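Local coordinates for phage-like element PBSX protein XepA (Bacillus subtilis, PDB 6IA5) that is of unknown function, does not seem to take part in host cell lysis, and assembles as a pentamer built almost wholly of beta strands and loops, at residues K71-A76 with Y136-A141; G80-E85 with A97-A102; A209-V214 with S265-T270. One frame throughout, in Å; residues are numbered along the deposited sequence.

Interaction 1. Residues K71-A76 with Y136-A141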
ATOM      1  N   LYS E  71      21.834  -8.201 -17.299  1.00 26.06           N
ATOM      2  CA  LYS E  71      20.810  -7.952 -18.296  1.00 26.57           C
ATOM      3  C   LYS E  71      21.478  -7.978 -19.662  1.00 29.28           C
ATOM      4  O   LYS E  71      22.625  -7.544 -19.791  1.00 28.40           O
ATOM      5  CB  LYS E  71      20.128  -6.603 -18.050  1.00 26.67           C
ATOM      6  CG  LYS E  71      18.964  -6.300 -18.982  1.00 26.17           C
ATOM      7  CD  LYS E  71      18.202  -5.053 -18.573  1.00 29.43           C
ATOM      8  CE  LYS E  71      16.988  -4.847 -19.460  1.00 30.40           C
ATOM      9  NZ  LYS E  71      16.276  -3.626 -19.088  1.00 38.45           N
ATOM     10  N   GLY E  72      20.739  -8.454 -20.675  1.00 30.38           N
ATOM     11  CA  GLY E  72      21.299  -8.576 -22.013  1.00 29.58           C
ATOM     12  C   GLY E  72      20.436  -7.928 -23.092  1.00 34.71           C
ATOM     13  O   GLY E  72      19.216  -7.809 -22.935  1.00 32.15           O
ATOM     14  N   TRP E  73      21.096  -7.521 -24.189  1.00 33.13           N
ATOM     15  CA  TRP E  73      20.431  -7.052 -25.396  1.00 29.57           C
ATOM     16  C   TRP E  73      21.068  -7.751 -26.591  1.00 31.39           C
ATOM     17  O   TRP E  73      22.289  -7.803 -26.686  1.00 33.34           O
ATOM     18  CB  TRP E  73      20.605  -5.551 -25.568  1.00 27.94           C
ATOM     19  CG  TRP E  73      19.925  -4.716 -24.526  1.00 31.65           C
ATOM     20  CD1 TRP E  73      18.727  -4.071 -24.636  1.00 29.36           C
ATOM     21  CD2 TRP E  73      20.418  -4.446 -23.204  1.00 29.52           C
ATOM     22  NE1 TRP E  73      18.452  -3.393 -23.475  1.00 31.96           N
ATOM     23  CE2 TRP E  73      19.469  -3.608 -22.579  1.00 31.02           C
ATOM     24  CE3 TRP E  73      21.576  -4.808 -22.505  1.00 30.62           C
ATOM     25  CZ2 TRP E  73      19.633  -3.136 -21.276  1.00 29.62           C
ATOM     26  CZ3 TRP E  73      21.742  -4.334 -21.223  1.00 31.90           C
ATOM     27  CH2 TRP E  73      20.783  -3.507 -20.618  1.00 30.61           C
ATOM     28  N   ALA E  74      20.224  -8.239 -27.503  1.00 31.57           N
ATOM     29  CA  ALA E  74      20.681  -8.915 -28.705  1.00 32.43           C
ATOM     30  C   ALA E  74      20.011  -8.279 -29.923  1.00 33.45           C
ATOM     31  O   ALA E  74      18.819  -7.967 -29.904  1.00 34.22           O
ATOM     32  CB  ALA E  74      20.349 -10.378 -28.631  1.00 27.15           C
ATOM     33  N   TYR E  75      20.817  -8.074 -30.969  1.00 32.97           N
ATOM     34  CA  TYR E  75      20.295  -7.644 -32.250  1.00 31.47           C
ATOM     35  C   TYR E  75      20.975  -8.478 -33.333  1.00 35.09           C
ATOM     36  O   TYR E  75      22.199  -8.546 -33.375  1.00 35.53           O
ATOM     37  CB  TYR E  75      20.591  -6.161 -32.460  1.00 34.05           C
ATOM     38  CG  TYR E  75      19.999  -5.622 -33.734  1.00 35.61           C
ATOM     39  CD1 TYR E  75      20.667  -5.724 -34.947  1.00 38.98           C
ATOM     40  CD2 TYR E  75      18.742  -5.046 -33.726  1.00 38.81           C
ATOM     41  CE1 TYR E  75      20.098  -5.235 -36.117  1.00 41.04           C
ATOM     42  CE2 TYR E  75      18.157  -4.537 -34.877  1.00 39.28           C
ATOM     43  CZ  TYR E  75      18.841  -4.638 -36.077  1.00 47.99           C
ATOM     44  OH  TYR E  75      18.238  -4.125 -37.196  1.00 49.57           O
ATOM     45  N   ALA E  76      20.174  -9.111 -34.195  1.00 39.15           N
ATOM     46  CA  ALA E  76      20.677  -9.897 -35.314  1.00 42.08           C
ATOM     47  C   ALA E  76      19.709  -9.796 -36.491  1.00 42.34           C
ATOM     48  O   ALA E  76      18.508  -9.568 -36.306  1.00 41.66           O
ATOM     49  CB  ALA E  76      20.863 -11.352 -34.899  1.00 37.77           C
ATOM     50  N   TYR E 136      25.052  -7.376 -26.127  1.00 34.83           N
ATOM     51  CA  TYR E 136      25.501  -6.481 -25.058  1.00 31.42           C
ATOM     52  C   TYR E 136      25.098  -7.034 -23.697  1.00 32.54           C
ATOM     53  O   TYR E 136      24.020  -7.623 -23.552  1.00 30.53           O
ATOM     54  CB  TYR E 136      24.886  -5.078 -25.215  1.00 30.09           C
ATOM     55  CG  TYR E 136      25.593  -4.222 -26.240  1.00 29.89           C
ATOM     56  CD1 TYR E 136      25.345  -4.370 -27.602  1.00 31.55           C
ATOM     57  CD2 TYR E 136      26.558  -3.307 -25.855  1.00 28.44           C
ATOM     58  CE1 TYR E 136      26.001  -3.590 -28.548  1.00 29.30           C
ATOM     59  CE2 TYR E 136      27.226  -2.512 -26.783  1.00 30.33           C
ATOM     60  CZ  TYR E 136      26.959  -2.676 -28.129  1.00 29.62           C
ATOM     61  OH  TYR E 136      27.617  -1.891 -29.024  1.00 34.43           O
ATOM     62  N   GLN E 137      25.951  -6.770 -22.701  1.00 31.11           N
ATOM     63  CA  GLN E 137      25.734  -7.261 -21.350  1.00 31.07           C
ATOM     64  C   GLN E 137      25.954  -6.132 -20.341  1.00 31.40           C
ATOM     65  O   GLN E 137      27.006  -5.492 -20.363  1.00 29.75           O
ATOM     66  CB  GLN E 137      26.700  -8.405 -21.069  1.00 30.55           C
ATOM     67  CG  GLN E 137      26.509  -9.043 -19.691  1.00 31.42           C
ATOM     68  CD  GLN E 137      27.409 -10.245 -19.545  1.00 35.72           C
ATOM     69  OE1 GLN E 137      28.621 -10.110 -19.301  1.00 30.74           O
ATOM     70  NE2 GLN E 137      26.836 -11.434 -19.724  1.00 29.79           N
ATOM     71  N   SER E 138      24.951  -5.910 -19.470  1.00 27.41           N
ATOM     72  CA  SER E 138      25.073  -4.999 -18.337  1.00 27.77           C
ATOM     73  C   SER E 138      25.017  -5.819 -17.047  1.00 25.30           C
ATOM     74  O   SER E 138      24.314  -6.827 -16.986  1.00 26.17           O
ATOM     75  CB  SER E 138      23.987  -3.944 -18.329  1.00 24.95           C
ATOM     76  OG  SER E 138      24.098  -3.078 -19.454  1.00 28.27           O
ATOM     77  N   VAL E 139      25.769  -5.366 -16.041  1.00 26.44           N
ATOM     78  CA  VAL E 139      25.762  -5.962 -14.711  1.00 26.05           C
ATOM     79  C   VAL E 139      25.512  -4.854 -13.693  1.00 29.72           C
ATOM     80  O   VAL E 139      25.785  -3.684 -13.966  1.00 28.39           O
ATOM     81  CB  VAL E 139      27.079  -6.701 -14.408  1.00 29.06           C
ATOM     82  CG1 VAL E 139      27.248  -7.943 -15.295  1.00 25.89           C
ATOM     83  CG2 VAL E 139      28.290  -5.777 -14.501  1.00 29.72           C
ATOM     84  N   GLY E 140      24.983  -5.230 -12.523  1.00 29.84           N
ATOM     85  CA  GLY E 140      24.822  -4.295 -11.419  1.00 26.61           C
ATOM     86  C   GLY E 140      25.322  -4.920 -10.129  1.00 28.92           C
ATOM     87  O   GLY E 140      25.778  -6.069 -10.127  1.00 26.99           O
ATOM     88  N   ALA E 141      25.231  -4.152  -9.041  1.00 24.71           N
ATOM     89  CA  ALA E 141      25.763  -4.552  -7.754  1.00 24.27           C
ATOM     90  C   ALA E 141      25.173  -3.637  -6.682  1.00 24.61           C
ATOM     91  O   ALA E 141      24.835  -2.486  -6.980  1.00 27.50           O
ATOM     92  CB  ALA E 141      27.261  -4.386  -7.800  1.00 24.19           C
TER
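Trp-73 and Tyr-136 face each other as a hydrogen-bonded antiparallel pair, yet the indole finds its closest side-chain neighbour at the next hydrogen-bonded pair, on Ser-138. The example illustrates how a large aromatic ring on a strand can pack most closely on the diagonal neighbour while still grazing the residue across. With chi1 near -66°, CG of Trp-73 lies anti to its carbonyl carbon, and the six-membered end of the ring swings back toward Lys-71 and across to the other strand. There CZ3 comes to 3.2 Å from OG of Ser-138, an oblique approach, while the backbone N of Ser-138 lies in the ring plane at the edge. CG of Lys-71 stands over one face of the indole, 3.7 Å above the plane, toward the rim. The backbone O of Tyr-136 lies at the ring edge, 3.9 Å from Trp-73 CE3; of its side chain it is CB that comes closest, 4.3 Å from CE3, and the phenol leads off the contact. The hydroxyl of Ser-138 is held by the carbonyl of Val-39.

Beneath these side chains the backbones form two reciprocal pairs of bonds. Tyr-136 N reaches Trp-73 O at 2.9 Å and is almost straight, at 174°; Trp-73 N returns to Tyr-136 O at 3.0 Å. Lys-71 and Ser-138 repeat the pattern, and between the two rungs Gly-72 CA contacts Tyr-136 O at 3.3 Å.

Leu-66 of a second subunit packs on Trp-73, so the indole also belongs to the pentamer interface. The other face of the sheet carries Gln-137, which contacts strand 118-125 and bonds to Gln-56. Strands 69-76 and 133-140 are the inner pair of a four-stranded antiparallel sheet, flanked by 107-113 beside the former and 41-44 beside the latter.

Interaction 2. Residues G80-E85 with A97-A102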
ATOM      1  N   GLY E  80      17.146 -16.009 -33.519  1.00 44.20           N
ATOM      2  CA  GLY E  80      17.952 -16.840 -32.639  1.00 39.77           C
ATOM      3  C   GLY E  80      17.354 -16.834 -31.239  1.00 39.95           C
ATOM      4  O   GLY E  80      16.234 -16.364 -31.051  1.00 37.61           O
ATOM      5  N   THR E  81      18.117 -17.356 -30.270  1.00 39.25           N
ATOM      6  CA  THR E  81      17.677 -17.421 -28.885  1.00 41.27           C
ATOM      7  C   THR E  81      18.834 -17.029 -27.979  1.00 37.66           C
ATOM      8  O   THR E  81      19.941 -17.530 -28.150  1.00 39.90           O
ATOM      9  CB  THR E  81      17.210 -18.830 -28.516  1.00 40.82           C
ATOM     10  OG1 THR E  81      16.298 -19.215 -29.540  1.00 46.63           O
ATOM     11  CG2 THR E  81      16.477 -18.891 -27.193  1.00 36.86           C
ATOM     12  N   LEU E  82      18.558 -16.113 -27.034  1.00 35.04           N
ATOM     13  CA  LEU E  82      19.540 -15.744 -26.016  1.00 33.89           C
ATOM     14  C   LEU E  82      19.199 -16.430 -24.690  1.00 32.14           C
ATOM     15  O   LEU E  82      18.060 -16.390 -24.246  1.00 37.12           O
ATOM     16  CB  LEU E  82      19.552 -14.215 -25.861  1.00 34.73           C
ATOM     17  CG  LEU E  82      20.415 -13.683 -24.711  1.00 35.80           C
ATOM     18  CD1 LEU E  82      21.878 -14.070 -24.926  1.00 32.76           C
ATOM     19  CD2 LEU E  82      20.256 -12.173 -24.584  1.00 31.66           C
ATOM     20  N   PHE E  83      20.205 -17.056 -24.078  1.00 32.95           N
ATOM     21  CA  PHE E  83      20.077 -17.709 -22.784  1.00 35.15           C
ATOM     22  C   PHE E  83      20.981 -16.995 -21.787  1.00 34.94           C
ATOM     23  O   PHE E  83      22.122 -16.670 -22.105  1.00 34.67           O
ATOM     24  CB  PHE E  83      20.553 -19.173 -22.863  1.00 38.40           C
ATOM     25  CG  PHE E  83      19.731 -20.027 -23.800  1.00 37.97           C
ATOM     26  CD1 PHE E  83      18.516 -20.568 -23.404  1.00 39.41           C
ATOM     27  CD2 PHE E  83      20.150 -20.245 -25.107  1.00 40.43           C
ATOM     28  CE1 PHE E  83      17.740 -21.302 -24.291  1.00 40.69           C
ATOM     29  CE2 PHE E  83      19.386 -21.005 -25.981  1.00 41.50           C
ATOM     30  CZ  PHE E  83      18.182 -21.535 -25.567  1.00 37.84           C
ATOM     31  N   ILE E  84      20.456 -16.773 -20.578  1.00 35.45           N
ATOM     32  CA  ILE E  84      21.263 -16.345 -19.452  1.00 33.20           C
ATOM     33  C   ILE E  84      21.389 -17.550 -18.538  1.00 30.86           C
ATOM     34  O   ILE E  84      20.379 -18.129 -18.135  1.00 34.35           O
ATOM     35  CB  ILE E  84      20.651 -15.138 -18.698  1.00 32.40           C
ATOM     36  CG1 ILE E  84      20.485 -13.918 -19.613  1.00 30.85           C
ATOM     37  CG2 ILE E  84      21.499 -14.810 -17.468  1.00 30.56           C
ATOM     38  CD1 ILE E  84      19.917 -12.679 -18.887  1.00 31.15           C
ATOM     39  N   GLU E  85      22.633 -17.911 -18.204  1.00 32.69           N
ATOM     40  CA  GLU E  85      22.840 -19.170 -17.502  1.00 33.01           C
ATOM     41  C   GLU E  85      23.777 -18.971 -16.316  1.00 32.43           C
ATOM     42  O   GLU E  85      24.565 -18.026 -16.283  1.00 32.65           O
ATOM     43  CB  GLU E  85      23.397 -20.198 -18.489  1.00 29.33           C
ATOM     44  CG  GLU E  85      22.560 -20.268 -19.752  1.00 34.67           C
ATOM     45  CD  GLU E  85      22.838 -21.471 -20.628  1.00 35.55           C
ATOM     46  OE1 GLU E  85      24.011 -21.618 -21.050  1.00 34.27           O
ATOM     47  OE2 GLU E  85      21.913 -22.259 -20.850  1.00 33.50           O
ATOM     48  N   ALA E  97      17.254 -17.784 -17.729  1.00 32.29           N
ATOM     49  CA  ALA E  97      16.314 -17.058 -18.569  1.00 35.44           C
ATOM     50  C   ALA E  97      16.614 -17.366 -20.024  1.00 33.12           C
ATOM     51  O   ALA E  97      17.758 -17.656 -20.358  1.00 36.71           O
ATOM     52  CB  ALA E  97      16.374 -15.561 -18.309  1.00 31.86           C
ATOM     53  N   ALA E  98      15.577 -17.246 -20.857  1.00 34.84           N
ATOM     54  CA  ALA E  98      15.723 -17.499 -22.285  1.00 39.50           C
ATOM     55  C   ALA E  98      14.747 -16.593 -23.022  1.00 40.53           C
ATOM     56  O   ALA E  98      13.580 -16.491 -22.629  1.00 42.69           O
ATOM     57  CB  ALA E  98      15.422 -18.961 -22.564  1.00 37.87           C
ATOM     58  N   VAL E  99      15.236 -15.908 -24.065  1.00 40.30           N
ATOM     59  CA  VAL E  99      14.384 -15.025 -24.835  0.50 36.68           C
ATOM     60  C   VAL E  99      14.605 -15.309 -26.318  1.00 36.80           C
ATOM     61  O   VAL E  99      15.745 -15.427 -26.765  1.00 33.72           O
ATOM     62  CB  VAL E  99      14.628 -13.539 -24.495  0.50 39.11           C
ATOM     63  CG1 VAL E  99      14.175 -13.191 -23.086  0.50 39.82           C
ATOM     64  CG2 VAL E  99      16.070 -13.093 -24.744  0.50 33.54           C
ATOM     65  N   ASN E 100      13.491 -15.415 -27.055  1.00 38.90           N
ATOM     66  CA  ASN E 100      13.533 -15.481 -28.508  1.00 42.00           C
ATOM     67  C   ASN E 100      13.917 -14.124 -29.076  1.00 39.38           C
ATOM     68  O   ASN E 100      13.403 -13.109 -28.658  1.00 41.66           O
ATOM     69  CB  ASN E 100      12.237 -16.026 -29.111  1.00 46.89           C
ATOM     70  CG  ASN E 100      12.027 -17.465 -28.686  1.00 58.89           C
ATOM     71  OD1 ASN E 100      11.036 -17.759 -28.028  1.00 73.74           O
ATOM     72  ND2 ASN E 100      12.975 -18.350 -28.993  1.00 62.46           N
ATOM     73  N   VAL E 101      14.833 -14.128 -30.041  1.00 38.72           N
ATOM     74  CA  VAL E 101      15.261 -12.904 -30.685  1.00 37.81           C
ATOM     75  C   VAL E 101      14.772 -12.965 -32.136  1.00 40.38           C
ATOM     76  O   VAL E 101      15.271 -13.785 -32.911  1.00 36.40           O
ATOM     77  CB  VAL E 101      16.789 -12.772 -30.584  1.00 33.84           C
ATOM     78  CG1 VAL E 101      17.315 -11.552 -31.320  1.00 34.59           C
ATOM     79  CG2 VAL E 101      17.254 -12.782 -29.138  1.00 36.04           C
ATOM     80  N   ALA E 102      13.791 -12.113 -32.485  1.00 38.51           N
ATOM     81  CA  ALA E 102      13.273 -12.030 -33.844  1.00 36.37           C
ATOM     82  C   ALA E 102      14.282 -11.323 -34.743  1.00 38.48           C
ATOM     83  O   ALA E 102      15.117 -10.558 -34.257  1.00 42.92           O
ATOM     84  CB  ALA E 102      11.932 -11.353 -33.862  1.00 37.43           C
TER
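Phe-83 and Ala-98 meet on the outer face of this strand pair, where the ring takes the methyl obliquely, CD1 of Phe-83 lying 3.6 Å from CB of Ala-98. On the same face Thr-81 lies side by side with Asn-100, both pointing the same way. The reverse, buried face bears a different pairing: Leu-82 CB is 4.3 Å from CG2 of Val-101. With chi1 at 176°, that methyl of Val-101 lies anti to its carbonyl carbon and beside its backbone N, on the side of Leu-82. Val-99 was modelled in two conformers, and in one of them its CG2 comes to 3.8 Å from Leu-82 CB. Farther along, Ile-84 and Ala-97 touch through their CB atoms.

The register is set by six backbone hydrogen bonds, two each for Gly-80 with Val-101, Leu-82 with Val-99 and Ile-84 with Ala-97. The longest is Ala-97 N to Ile-84 O, 3.2 Å. Between the rungs Ala-98 CA comes within 3.2 Å of Leu-82 O.

A second shell packs on both faces: Arg-122 lies in a cation-pi contact with Phe-83 on the outer one, while on the inner one Leu-82, Ile-84 and Val-101 reach Thr-109, Val-112 and Thr-107 of the facing sheet. The whole is a beta hairpin, its second strand at the margin of a four-stranded antiparallel sheet that packs against another in a beta sandwich.

Interaction 3. Residues A209-V214 with S265-T270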
ATOM      1  N   ALA E 209     -25.644 -42.612  24.125  1.00 47.31           N
ATOM      2  CA  ALA E 209     -26.445 -42.473  25.335  1.00 45.02           C
ATOM      3  C   ALA E 209     -27.904 -42.802  25.037  1.00 45.22           C
ATOM      4  O   ALA E 209     -28.465 -42.334  24.049  1.00 49.13           O
ATOM      5  CB  ALA E 209     -26.310 -41.084  25.906  1.00 47.58           C
ATOM      6  N   GLU E 210     -28.520 -43.620  25.899  1.00 43.85           N
ATOM      7  CA  GLU E 210     -29.914 -43.997  25.689  1.00 44.52           C
ATOM      8  C   GLU E 210     -30.840 -42.905  26.209  1.00 41.81           C
ATOM      9  O   GLU E 210     -31.983 -42.781  25.774  1.00 37.42           O
ATOM     10  CB  GLU E 210     -30.236 -45.333  26.368  1.00 47.21           C
ATOM     11  CG  GLU E 210     -29.776 -46.523  25.541  1.00 68.17           C
ATOM     12  CD  GLU E 210     -29.431 -47.775  26.327  1.00 79.64           C
ATOM     13  OE1 GLU E 210     -29.703 -47.799  27.556  1.00 82.20           O
ATOM     14  OE2 GLU E 210     -28.888 -48.719  25.702  1.00 85.84           O
ATOM     15  N   MET E 211     -30.355 -42.164  27.203  1.00 40.50           N
ATOM     16  CA  MET E 211     -31.080 -41.055  27.799  1.00 44.45           C
ATOM     17  C   MET E 211     -30.048 -39.964  28.064  1.00 42.82           C
ATOM     18  O   MET E 211     -28.942 -40.267  28.504  1.00 37.77           O
ATOM     19  CB  MET E 211     -31.710 -41.525  29.118  1.00 57.65           C
ATOM     20  CG  MET E 211     -31.994 -40.448  30.106  1.00 73.31           C
ATOM     21  SD  MET E 211     -33.698 -39.972  29.924  1.00 84.76           S
ATOM     22  CE  MET E 211     -33.537 -38.207  30.219  1.00 74.99           C
ATOM     23  N   SER E 212     -30.398 -38.724  27.719  1.00 38.04           N
ATOM     24  CA  SER E 212     -29.543 -37.575  27.975  1.00 39.81           C
ATOM     25  C   SER E 212     -30.384 -36.305  27.907  1.00 37.44           C
ATOM     26  O   SER E 212     -31.415 -36.259  27.227  1.00 40.23           O
ATOM     27  CB  SER E 212     -28.359 -37.494  27.046  1.00 43.46           C
ATOM     28  OG  SER E 212     -28.788 -37.474  25.694  1.00 43.76           O
ATOM     29  N   GLU E 213     -29.953 -35.297  28.667  1.00 39.42           N
ATOM     30  CA  GLU E 213     -30.533 -33.973  28.560  1.00 40.70           C
ATOM     31  C   GLU E 213     -29.411 -32.941  28.453  1.00 40.19           C
ATOM     32  O   GLU E 213     -28.511 -32.900  29.296  1.00 43.05           O
ATOM     33  CB  GLU E 213     -31.454 -33.686  29.743  1.00 45.51           C
ATOM     34  CG  GLU E 213     -32.080 -32.295  29.641  1.00 47.29           C
ATOM     35  CD  GLU E 213     -33.275 -32.065  30.553  1.00 58.22           C
ATOM     36  OE1 GLU E 213     -33.177 -32.509  31.711  1.00 58.83           O
ATOM     37  OE2 GLU E 213     -34.307 -31.468  30.104  1.00 55.11           O
ATOM     38  N   VAL E 214     -29.496 -32.109  27.404  1.00 38.51           N
ATOM     39  CA  VAL E 214     -28.563 -31.010  27.207  1.00 33.74           C
ATOM     40  C   VAL E 214     -29.316 -29.700  27.397  1.00 36.74           C
ATOM     41  O   VAL E 214     -30.373 -29.511  26.807  1.00 37.73           O
ATOM     42  CB  VAL E 214     -27.899 -31.070  25.825  1.00 32.74           C
ATOM     43  CG1 VAL E 214     -26.898 -29.930  25.628  1.00 32.18           C
ATOM     44  CG2 VAL E 214     -27.252 -32.425  25.583  1.00 35.41           C
ATOM     45  N   SER E 265     -28.082 -34.613  32.466  1.00 52.92           N
ATOM     46  CA  SER E 265     -28.126 -36.013  32.837  1.00 48.39           C
ATOM     47  C   SER E 265     -27.815 -36.868  31.614  1.00 50.97           C
ATOM     48  O   SER E 265     -28.007 -36.440  30.478  1.00 46.18           O
ATOM     49  CB  SER E 265     -29.449 -36.371  33.434  1.00 46.99           C
ATOM     50  OG  SER E 265     -30.460 -36.250  32.455  1.00 51.98           O
ATOM     51  N   ILE E 266     -27.329 -38.081  31.887  1.00 49.17           N
ATOM     52  CA  ILE E 266     -26.985 -39.054  30.869  1.00 45.34           C
ATOM     53  C   ILE E 266     -26.985 -40.447  31.515  1.00 49.76           C
ATOM     54  O   ILE E 266     -26.491 -40.592  32.635  1.00 42.63           O
ATOM     55  CB  ILE E 266     -25.631 -38.674  30.248  1.00 40.57           C
ATOM     56  CG1 ILE E 266     -25.172 -39.649  29.165  1.00 44.42           C
ATOM     57  CG2 ILE E 266     -24.571 -38.465  31.302  1.00 44.42           C
ATOM     58  CD1 ILE E 266     -23.954 -39.183  28.431  1.00 45.69           C
ATOM     59  N   THR E 267     -27.577 -41.436  30.827  1.00 47.99           N
ATOM     60  CA  THR E 267     -27.417 -42.835  31.183  1.00 48.85           C
ATOM     61  C   THR E 267     -27.350 -43.680  29.914  1.00 53.06           C
ATOM     62  O   THR E 267     -27.931 -43.345  28.871  1.00 49.57           O
ATOM     63  CB  THR E 267     -28.568 -43.365  32.063  1.00 51.61           C
ATOM     64  OG1 THR E 267     -29.837 -43.174  31.431  1.00 57.63           O
ATOM     65  CG2 THR E 267     -28.601 -42.776  33.454  1.00 51.51           C
ATOM     66  N   GLY E 268     -26.639 -44.811  30.029  1.00 53.99           N
ATOM     67  CA  GLY E 268     -26.721 -45.885  29.049  1.00 51.59           C
ATOM     68  C   GLY E 268     -25.877 -45.612  27.807  1.00 49.01           C
ATOM     69  O   GLY E 268     -26.278 -45.944  26.705  1.00 54.68           O
ATOM     70  N   GLY E 269     -24.701 -45.015  27.984  1.00 49.42           N
ATOM     71  CA  GLY E 269     -23.852 -44.694  26.847  1.00 52.10           C
ATOM     72  C   GLY E 269     -23.191 -43.330  27.014  1.00 55.25           C
ATOM     73  O   GLY E 269     -23.192 -42.762  28.102  1.00 52.17           O
ATOM     74  N   THR E 270     -22.621 -42.818  25.923  1.00 51.94           N
ATOM     75  CA  THR E 270     -21.904 -41.557  25.981  1.00 52.92           C
ATOM     76  C   THR E 270     -22.521 -40.565  24.984  1.00 48.35           C
ATOM     77  O   THR E 270     -23.337 -40.933  24.126  1.00 38.25           O
ATOM     78  CB  THR E 270     -20.406 -41.776  25.750  1.00 52.96           C
ATOM     79  OG1 THR E 270     -20.329 -42.342  24.446  1.00 51.04           O
ATOM     80  CG2 THR E 270     -19.760 -42.701  26.763  1.00 55.92           C
TER
HETATM   81  O   HOH W   1     -32.390 -34.693  32.843  1.00 52.50           O
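A classic beta bulge sets two residues, Glu-210 and Met-211, against the single Thr-267, where two antiparallel strands give way to loops. The principle is that one acceptor can serve two successive donors: Thr-267 O takes Met-211 N at 3.2 Å, in a well-aligned bond of 157°, and Glu-210 N in a weak, bent one. The same Glu-210 N has a second weak bond to Gly-268 O, so this donor is shared between two carbonyls and well aligned with neither.

Into the strands the bonding is more regular. Thr-267 N donates to Met-211 O at 2.9 Å, and Glu-213 N to Ser-265 O. Past the strand ends Ala-209 N reaches Thr-270 O, closing the loop through Gly-268 and Gly-269; with no side chain on Gly-269, its CA can lie 3.7 Å from that of Ala-209. The carbonyl of Ala-209 accepts from Lys-245 NZ, and Thr-270 N donates to Thr-208 OG1. In contrast, Ser-265 N is buried by the contact and has no partner in the model.

Side chains fill in around this frame. The methyl of Ala-209 rests against Ile-266 CG1 at 3.7 Å, and Leu-271 packs on Ile-266 and Ser-212 alike. On the opposite face, Met-211 crosses Thr-267, its CB 3.4 Å from OG1. Farther along that face, a water links the strands, donating to Glu-213 OE1 at 2.6 Å and also bonded to Ser-265 OG at 2.5 Å, a short distance to be read with caution.

Interactions 1 and 2 belong to one compact beta sandwich, their centres 11 Å apart. Each lies in a different four-stranded antiparallel sheet of the same strand order, and they touch where Ala-74 CB packs on Val-101 CG2. Strands 69-76 and 80-87 follow each other directly, so the chain passes from one sheet to the other and completes the hairpin of interaction 2 before strand 133-140 closes interaction 1. Interaction 3 comes later, on the opposite side of the chain's centre, in a separate antiparallel sheet, its centre about 78 Å from that of interaction 1 and about 74 Å from that of interaction 2. The elongated chain thus holds two well-separated beta regions.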